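Parahox neighbor (Phaeodactylum tricornutum CCAP 1055/1, PDB 5Z5M) probably catalyses the last two steps from urate to (S)-allantoin, hydrolysis of 5-hydroxyisourate and stereoselective decarboxylation of OHCU, with two fused domains. Local coordinates at residues V187-G191 and L287-S292; F238-Y243 and R272-P278; F21-E27 and R169-I174. All blocks are in the same frame, centred on the assembly; numbering follows the deposited sequence.

Contact 1: V187-G191 and L287-S292; sequences VLDTG and LVSPWS
Leu188 and Val288 join two parallel strands of the transthyretin-like HIU hydrolase region through their main chains: Val288 N donates to Leu188 O over 2.9 Å, and Thr190 N returns a bond of 2.9 Å to Val288 O where the chain leaves strand 187-189. The CA of Asp189 adds a C-H...O contact to the same Val288 O.

Apolar contact is modest. On the face shared with Asp189, Val187 CG1 meets Val288 CG1 at 4.0 Å; with chi1 at 62°, Val288 tucks this methyl between its own N and carbonyl carbon. On the other face Leu188 CD2 lies 4.4 Å from Leu287 CG, and Thr190 CG2 crosses the Leu287 side chain nearly at a right angle.

Polar side chains shape the two turns. Asp189 OD1 accepts from Gly191 N in an Asx turn, its OD2 being held by Asn192 and Tyr252, and Ser289 OG accepts from Trp291 N in an ST turn. Here Pro290 and Trp291 lead strand 281-289 back into antiparallel strand 292-296, with Ser289 N bonded to Ser292 O. One water bridges Thr190 OG1 and Ser292 OG.

Ser289 OG also bonds Thr190 O of the second subunit, and Ser292 pairs antiparallel with a strand of the third subunit, continuing the sheet across that interface. Helix 249-256 covers Val288, and Tyr296 of the fourth subunit packs on Leu188 and Leu287.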
# COMPACT_ATOMS: atom_id res chain seq x y z
N VAL A 187 5.70 -12.12 5.90
CA VAL A 187 4.69 -11.28 6.54
C VAL A 187 5.36 -10.15 7.31
O VAL A 187 6.25 -10.37 8.14
CB VAL A 187 3.81 -12.08 7.51
CG1 VAL A 187 2.74 -11.15 8.10
CG2 VAL A 187 3.18 -13.26 6.80
N LEU A 188 4.95 -8.93 7.01
CA LEU A 188 5.48 -7.75 7.68
C LEU A 188 4.39 -7.00 8.45
O LEU A 188 3.36 -6.65 7.88
CB LEU A 188 6.13 -6.81 6.68
CG LEU A 188 6.60 -5.50 7.31
CD1 LEU A 188 8.00 -5.65 7.89
CD2 LEU A 188 6.55 -4.38 6.29
N ASP A 189 4.64 -6.77 9.73
CA ASP A 189 3.75 -6.01 10.61
C ASP A 189 4.04 -4.52 10.44
O ASP A 189 5.02 -4.02 10.98
CB ASP A 189 3.94 -6.47 12.06
CG ASP A 189 3.09 -5.71 13.07
OD1 ASP A 189 2.39 -4.74 12.71
OD2 ASP A 189 3.15 -6.09 14.26
N THR A 190 3.21 -3.80 9.69
CA THR A 190 3.50 -2.40 9.39
C THR A 190 3.10 -1.47 10.53
O THR A 190 3.44 -0.29 10.52
CB THR A 190 2.80 -1.94 8.09
OG1 THR A 190 1.38 -2.14 8.22
CG2 THR A 190 3.31 -2.73 6.91
N GLY A 191 2.37 -2.00 11.51
CA GLY A 191 2.00 -1.23 12.67
C GLY A 191 3.16 -1.12 13.64
O GLY A 191 3.32 -0.11 14.32
N LEU A 287 1.62 -7.48 3.76
CA LEU A 287 1.91 -6.31 4.58
C LEU A 287 0.67 -6.04 5.41
O LEU A 287 -0.40 -5.85 4.84
CB LEU A 287 2.25 -5.09 3.71
CG LEU A 287 3.64 -4.95 3.07
CD1 LEU A 287 3.95 -6.11 2.13
CD2 LEU A 287 3.73 -3.63 2.32
N VAL A 288 0.77 -6.03 6.73
CA VAL A 288 -0.46 -5.97 7.52
C VAL A 288 -0.36 -5.17 8.83
O VAL A 288 0.67 -5.17 9.50
CB VAL A 288 -0.96 -7.41 7.84
CG1 VAL A 288 0.08 -8.18 8.67
CG2 VAL A 288 -2.31 -7.39 8.53
N SER A 289 -1.44 -4.47 9.16
CA SER A 289 -1.66 -3.88 10.48
C SER A 289 -3.07 -4.32 10.89
O SER A 289 -3.75 -4.98 10.10
CB SER A 289 -1.51 -2.36 10.45
OG SER A 289 -2.65 -1.73 9.89
N PRO A 290 -3.51 -3.99 12.12
CA PRO A 290 -4.90 -4.36 12.42
C PRO A 290 -5.93 -3.65 11.53
O PRO A 290 -7.10 -4.05 11.52
CB PRO A 290 -5.07 -3.94 13.88
CG PRO A 290 -3.71 -4.01 14.44
CD PRO A 290 -2.79 -3.56 13.33
N TRP A 291 -5.50 -2.62 10.80
CA TRP A 291 -6.44 -1.73 10.12
C TRP A 291 -6.17 -1.61 8.63
O TRP A 291 -6.81 -0.81 7.94
CB TRP A 291 -6.39 -0.34 10.76
CG TRP A 291 -6.39 -0.39 12.25
CD1 TRP A 291 -5.30 -0.26 13.07
CD2 TRP A 291 -7.52 -0.58 13.12
NE1 TRP A 291 -5.69 -0.36 14.39
CE2 TRP A 291 -7.04 -0.56 14.44
CE3 TRP A 291 -8.89 -0.77 12.90
CZ2 TRP A 291 -7.89 -0.72 15.54
CZ3 TRP A 291 -9.73 -0.92 14.00
CH2 TRP A 291 -9.22 -0.90 15.30
N SER A 292 -5.24 -2.41 8.12
CA SER A 292 -4.87 -2.31 6.71
C SER A 292 -4.10 -3.53 6.26
O SER A 292 -3.44 -4.18 7.07
CB SER A 292 -4.04 -1.06 6.47
OG SER A 292 -2.76 -1.20 7.07
O HOH W 1 -0.47 -2.32 6.21

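Contact 2: F238-Y243 and R272-P278; sequences FTVGQY and RFGIDNP
Ile275 fills the angle between Phe238 and Tyr243. Its CB lies about equally far from Thr239 O and Gly241 O. From there Ile275 CG2 turns to Phe238, 3.7 Å from CZ, while CG1 runs toward Tyr243. Ile275 CD1, the tip, touches both rings obliquely, reaching Phe238 CE1 at 3.5 Å and Tyr243 CE1 at 3.5 Å. An extended chi2 of 166° carries it there.

Beneath, Ile275 N donates to Gly241 O at 2.9 Å and Gly241 N to Ile275 O, an antiparallel hydrogen-bonded pair; Tyr243 and Phe273 form the next. Tyr243 CB sits over one face of the Phe273 ring, 4.0 Å from its centroid; the ring planes are near parallel (23°) but slid apart. Past the strand ends, Phe238 presents its edge to Asn277 O and Pro278 O.

Strand 268-275 is an outermost strand of this chain's four-stranded sheet, and the Gly274 backbone bonds the third subunit. The Ile275 face is mainly apolar, the Tyr243 hydroxyl at its margin satisfied by Thr239 O and Arg205; on the polar side Arg272, paired with Glu244, passes CG and CD obliquely by Gln242 NE2, each 3.6 Å away. Main-chain bonds thus fix the register, while Ile275 and the rings seal the buried side.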
# COMPACT_ATOMS: atom_id res chain seq x y z
N PHE A 238 4.38 -27.09 -7.28
CA PHE A 238 4.27 -25.71 -7.74
C PHE A 238 3.70 -25.71 -9.16
O PHE A 238 4.45 -25.64 -10.13
CB PHE A 238 5.62 -24.99 -7.69
CG PHE A 238 5.56 -23.52 -8.07
CD1 PHE A 238 5.02 -22.59 -7.20
CD2 PHE A 238 6.05 -23.09 -9.30
CE1 PHE A 238 4.97 -21.24 -7.55
CE2 PHE A 238 5.99 -21.75 -9.65
CZ PHE A 238 5.46 -20.82 -8.77
N THR A 239 2.38 -25.81 -9.26
CA THR A 239 1.72 -26.00 -10.55
C THR A 239 0.81 -24.83 -10.90
O THR A 239 0.28 -24.16 -10.01
CB THR A 239 0.89 -27.30 -10.57
OG1 THR A 239 -0.07 -27.26 -9.50
CG2 THR A 239 1.80 -28.50 -10.38
N VAL A 240 0.63 -24.59 -12.20
CA VAL A 240 -0.27 -23.55 -12.68
C VAL A 240 -1.68 -23.75 -12.11
O VAL A 240 -2.20 -24.87 -12.10
CB VAL A 240 -0.33 -23.53 -14.22
CG1 VAL A 240 -1.43 -22.60 -14.72
CG2 VAL A 240 1.02 -23.11 -14.79
N GLY A 241 -2.28 -22.67 -11.61
CA GLY A 241 -3.62 -22.74 -11.06
C GLY A 241 -3.94 -21.59 -10.12
O GLY A 241 -3.16 -20.64 -10.00
N GLN A 242 -5.09 -21.68 -9.46
CA GLN A 242 -5.48 -20.65 -8.52
C GLN A 242 -5.29 -21.15 -7.09
O GLN A 242 -5.63 -22.29 -6.77
CB GLN A 242 -6.94 -20.25 -8.74
CG GLN A 242 -7.37 -19.05 -7.94
CD GLN A 242 -8.81 -18.66 -8.19
OE1 GLN A 242 -9.70 -19.52 -8.23
NE2 GLN A 242 -9.06 -17.37 -8.37
N TYR A 243 -4.75 -20.28 -6.24
CA TYR A 243 -4.47 -20.63 -4.84
C TYR A 243 -5.08 -19.62 -3.87
O TYR A 243 -5.49 -18.54 -4.26
CB TYR A 243 -2.95 -20.72 -4.61
CG TYR A 243 -2.26 -21.82 -5.39
CD1 TYR A 243 -1.99 -21.68 -6.75
CD2 TYR A 243 -1.86 -22.99 -4.76
CE1 TYR A 243 -1.36 -22.69 -7.46
CE2 TYR A 243 -1.23 -24.01 -5.47
CZ TYR A 243 -0.98 -23.85 -6.82
OH TYR A 243 -0.35 -24.85 -7.53
N ARG A 272 -6.27 -14.58 -2.32
CA ARG A 272 -6.50 -15.41 -3.50
C ARG A 272 -5.61 -14.93 -4.66
O ARG A 272 -5.57 -13.73 -4.95
CB ARG A 272 -7.98 -15.35 -3.89
CG ARG A 272 -8.42 -16.31 -4.98
CD ARG A 272 -9.94 -16.27 -5.11
NE ARG A 272 -10.59 -16.56 -3.84
CZ ARG A 272 -11.88 -16.35 -3.59
NH1 ARG A 272 -12.67 -15.86 -4.53
NH2 ARG A 272 -12.39 -16.63 -2.39
N PHE A 273 -4.91 -15.86 -5.30
CA PHE A 273 -3.98 -15.52 -6.37
C PHE A 273 -3.72 -16.66 -7.36
O PHE A 273 -3.93 -17.84 -7.06
CB PHE A 273 -2.65 -15.04 -5.78
CG PHE A 273 -1.85 -16.13 -5.11
CD1 PHE A 273 -2.15 -16.53 -3.82
CD2 PHE A 273 -0.82 -16.76 -5.78
CE1 PHE A 273 -1.42 -17.53 -3.20
CE2 PHE A 273 -0.08 -17.77 -5.17
CZ PHE A 273 -0.38 -18.15 -3.88
N GLY A 274 -3.25 -16.29 -8.55
CA GLY A 274 -2.98 -17.27 -9.59
C GLY A 274 -1.50 -17.42 -9.85
O GLY A 274 -0.74 -16.45 -9.76
N ILE A 275 -1.09 -18.65 -10.17
CA ILE A 275 0.27 -18.94 -10.62
C ILE A 275 0.23 -19.33 -12.10
O ILE A 275 -0.48 -20.25 -12.49
CB ILE A 275 0.92 -20.07 -9.80
CG1 ILE A 275 1.18 -19.57 -8.37
CG2 ILE A 275 2.23 -20.54 -10.46
CD1 ILE A 275 1.50 -20.68 -7.39
N ASP A 276 0.99 -18.62 -12.92
CA ASP A 276 0.90 -18.79 -14.37
C ASP A 276 2.11 -19.50 -14.99
O ASP A 276 2.02 -20.00 -16.11
CB ASP A 276 0.72 -17.43 -15.03
CG ASP A 276 0.49 -17.53 -16.54
OD1 ASP A 276 -0.54 -18.12 -16.95
OD2 ASP A 276 1.34 -17.04 -17.31
N ASN A 277 3.23 -19.56 -14.28
CA ASN A 277 4.46 -20.10 -14.86
C ASN A 277 5.25 -20.94 -13.86
O ASN A 277 5.81 -20.42 -12.90
CB ASN A 277 5.33 -18.95 -15.39
CG ASN A 277 6.60 -19.43 -16.11
OD1 ASN A 277 7.00 -20.58 -15.97
ND2 ASN A 277 7.22 -18.55 -16.89
N PRO A 278 5.31 -22.26 -14.10
CA PRO A 278 5.94 -23.21 -13.17
C PRO A 278 7.46 -23.08 -13.07
O PRO A 278 8.05 -23.69 -12.17
CB PRO A 278 5.55 -24.57 -13.75
CG PRO A 278 5.29 -24.32 -15.19
CD PRO A 278 4.77 -22.92 -15.30
O HOH W 2 7.31 -25.88 -10.72

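Contact 3: F21-E27 and R169-I174; sequences FLGGIYE and RLLSKI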
# COMPACT_ATOMS: atom_id res chain seq x y z
N PHE A 21 5.88 -31.16 -33.66
CA PHE A 21 5.33 -31.09 -32.31
C PHE A 21 4.78 -29.69 -32.02
O PHE A 21 3.72 -29.55 -31.41
CB PHE A 21 6.40 -31.47 -31.29
CG PHE A 21 5.88 -31.59 -29.88
CD1 PHE A 21 5.30 -32.76 -29.44
CD2 PHE A 21 5.99 -30.53 -29.00
CE1 PHE A 21 4.83 -32.88 -28.14
CE2 PHE A 21 5.53 -30.63 -27.70
CZ PHE A 21 4.94 -31.81 -27.28
N LEU A 22 5.50 -28.67 -32.47
CA LEU A 22 5.18 -27.28 -32.12
C LEU A 22 4.48 -26.50 -33.22
O LEU A 22 4.26 -25.30 -33.10
CB LEU A 22 6.45 -26.54 -31.72
CG LEU A 22 7.24 -27.10 -30.53
CD1 LEU A 22 8.59 -26.42 -30.42
CD2 LEU A 22 6.44 -26.94 -29.25
N GLY A 23 4.12 -27.18 -34.31
CA GLY A 23 3.58 -26.50 -35.48
C GLY A 23 2.22 -25.84 -35.30
O GLY A 23 1.82 -24.99 -36.12
N GLY A 24 1.50 -26.22 -34.25
CA GLY A 24 0.15 -25.72 -34.02
C GLY A 24 0.03 -24.81 -32.81
O GLY A 24 -1.07 -24.36 -32.46
N ILE A 25 1.16 -24.54 -32.16
CA ILE A 25 1.20 -23.63 -31.02
C ILE A 25 0.57 -22.28 -31.38
O ILE A 25 -0.27 -21.76 -30.64
CB ILE A 25 2.65 -23.40 -30.53
CG1 ILE A 25 3.23 -24.70 -29.95
CG2 ILE A 25 2.70 -22.29 -29.51
CD1 ILE A 25 2.29 -25.46 -29.03
N TYR A 26 0.99 -21.73 -32.51
CA TYR A 26 0.31 -20.59 -33.11
C TYR A 26 -0.53 -21.11 -34.28
O TYR A 26 -0.06 -21.88 -35.11
CB TYR A 26 1.30 -19.52 -33.56
CG TYR A 26 2.00 -18.81 -32.42
CD1 TYR A 26 3.19 -19.30 -31.89
CD2 TYR A 26 1.47 -17.64 -31.87
CE1 TYR A 26 3.83 -18.65 -30.85
CE2 TYR A 26 2.10 -16.99 -30.82
CZ TYR A 26 3.28 -17.50 -30.32
OH TYR A 26 3.91 -16.85 -29.27
N GLU A 27 -1.79 -20.69 -34.30
CA GLU A 27 -2.79 -21.22 -35.22
C GLU A 27 -2.43 -21.04 -36.68
O GLU A 27 -2.19 -19.92 -37.14
CB GLU A 27 -4.15 -20.55 -34.96
CG GLU A 27 -5.34 -21.33 -35.48
CD GLU A 27 -5.74 -22.46 -34.55
OE1 GLU A 27 -5.13 -22.60 -33.47
OE2 GLU A 27 -6.68 -23.21 -34.90
N ARG A 169 -1.13 -23.59 -24.70
CA ARG A 169 -0.99 -24.80 -25.50
C ARG A 169 0.33 -25.52 -25.22
O ARG A 169 0.38 -26.75 -25.16
CB ARG A 169 -1.10 -24.48 -26.98
CG ARG A 169 -2.51 -24.12 -27.41
CD ARG A 169 -2.52 -23.59 -28.83
NE ARG A 169 -3.87 -23.33 -29.31
CZ ARG A 169 -4.16 -22.65 -30.41
NH1 ARG A 169 -3.18 -22.14 -31.15
NH2 ARG A 169 -5.42 -22.46 -30.76
N LEU A 170 1.40 -24.74 -25.04
CA LEU A 170 2.71 -25.29 -24.69
C LEU A 170 2.64 -26.04 -23.36
O LEU A 170 3.22 -27.12 -23.22
CB LEU A 170 3.77 -24.19 -24.62
CG LEU A 170 4.35 -23.66 -25.93
CD1 LEU A 170 5.14 -22.38 -25.69
CD2 LEU A 170 5.23 -24.72 -26.59
N LEU A 171 1.94 -25.45 -22.39
CA LEU A 171 1.82 -26.04 -21.06
C LEU A 171 1.07 -27.38 -21.10
O LEU A 171 1.36 -28.29 -20.31
CB LEU A 171 1.10 -25.08 -20.11
CG LEU A 171 1.93 -23.94 -19.52
CD1 LEU A 171 1.05 -23.02 -18.69
CD2 LEU A 171 3.07 -24.48 -18.67
N SER A 172 0.11 -27.50 -22.01
CA SER A 172 -0.72 -28.70 -22.06
C SER A 172 -0.04 -29.83 -22.83
O SER A 172 -0.35 -31.00 -22.63
CB SER A 172 -2.09 -28.39 -22.69
OG SER A 172 -1.97 -28.08 -24.06
N LYS A 173 0.91 -29.48 -23.70
CA LYS A 173 1.61 -30.48 -24.50
C LYS A 173 2.91 -30.94 -23.87
O LYS A 173 3.42 -32.01 -24.19
CB LYS A 173 1.89 -29.93 -25.90
CG LYS A 173 0.66 -29.73 -26.75
CD LYS A 173 1.02 -29.07 -28.07
CE LYS A 173 2.14 -29.83 -28.77
NZ LYS A 173 1.81 -31.27 -28.97
N ILE A 174 3.46 -30.12 -22.97
CA ILE A 174 4.77 -30.40 -22.39
C ILE A 174 4.68 -30.81 -20.92
O ILE A 174 3.94 -30.20 -20.14
CB ILE A 174 5.69 -29.16 -22.54
CG1 ILE A 174 6.18 -29.04 -23.99
CG2 ILE A 174 6.88 -29.25 -21.58
CD1 ILE A 174 6.97 -27.78 -24.27
O HOH W 3 -2.95 -19.23 -32.35
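Arg169 reaches from the last turns of helix 151-173 to the chain that follows helix 15-22, meeting Ile25 and Glu27. Its side chain is extended from CG to NE, which carries the guanidinium past Ile25. Arg169 NH1 donates to Ile25 O over 3.0 Å; the oxygen lies near the guanidinium plane, but the nitrogen stands well above the carbonyl plane. Arg169 NH2 forms a salt bridge with Glu27 OE1 at 2.7 Å, although the N-H is poorly aimed and the hydrogen bond is weak. The carboxylate and guanidinium planes are turned 40° apart. A water accepts from Glu27 N and, weakly, from NH1.

Leu170 supplies the apolar centre. Leu170 CD2 touches Leu22 CD2 at 3.7 Å and Ile25 CD1 at 3.9 Å, each side chain meeting it at roughly a right angle, with Ala53 and Met56 of helix 49-61 close by.

One turn on from Arg169, Lys173 lays its CD against Ile25 CD1 and then folds back. Bends at chi3 (52°) and chi4 (56°) bring Lys173 NZ over one face of the Phe21 ring, 3.6 Å from the centroid, a cation-pi interaction. CE lies over that same face in a CH-pi contact, whereas Lys173 O meets the ring at its edge. Ile174, the first residue to leave helical geometry, adds its CG1 at the ring edge, 4.1 Å from Phe21 CE2.

Both segments belong to the all-helical OHCU decarboxylase domain. The type I turn from Leu22 to Ile25 brings the chain after helix 15-22 back against the C-terminal end of helix 151-173, with an apolar middle between an arginine-carboxylate pair and a lysine-aromatic pair.

Overall arrangement
Contacts 1 and 2 both belong to the transthyretin-like HIU hydrolase region, whereas contact 3 lies in the helical decarboxylase region. Contact 1 is buried and joins strands in parallel; contact 2, partly buried, joins antiparallel ones and falls within the chain loop that contact 1 closes. Both touch the third subunit, but no other chain of the assembly reaches contact 3. Main-chain bonds join the strands in contacts 1 and 2, with far more aromatic and aliphatic packing in contact 2; in contact 3 side chains do the joining, through a salt bridge, a cation-pi pair and leucine-isoleucine packing. The domains meet between contacts 2 and 3, where Leu171 packs on Val240 and Pro278.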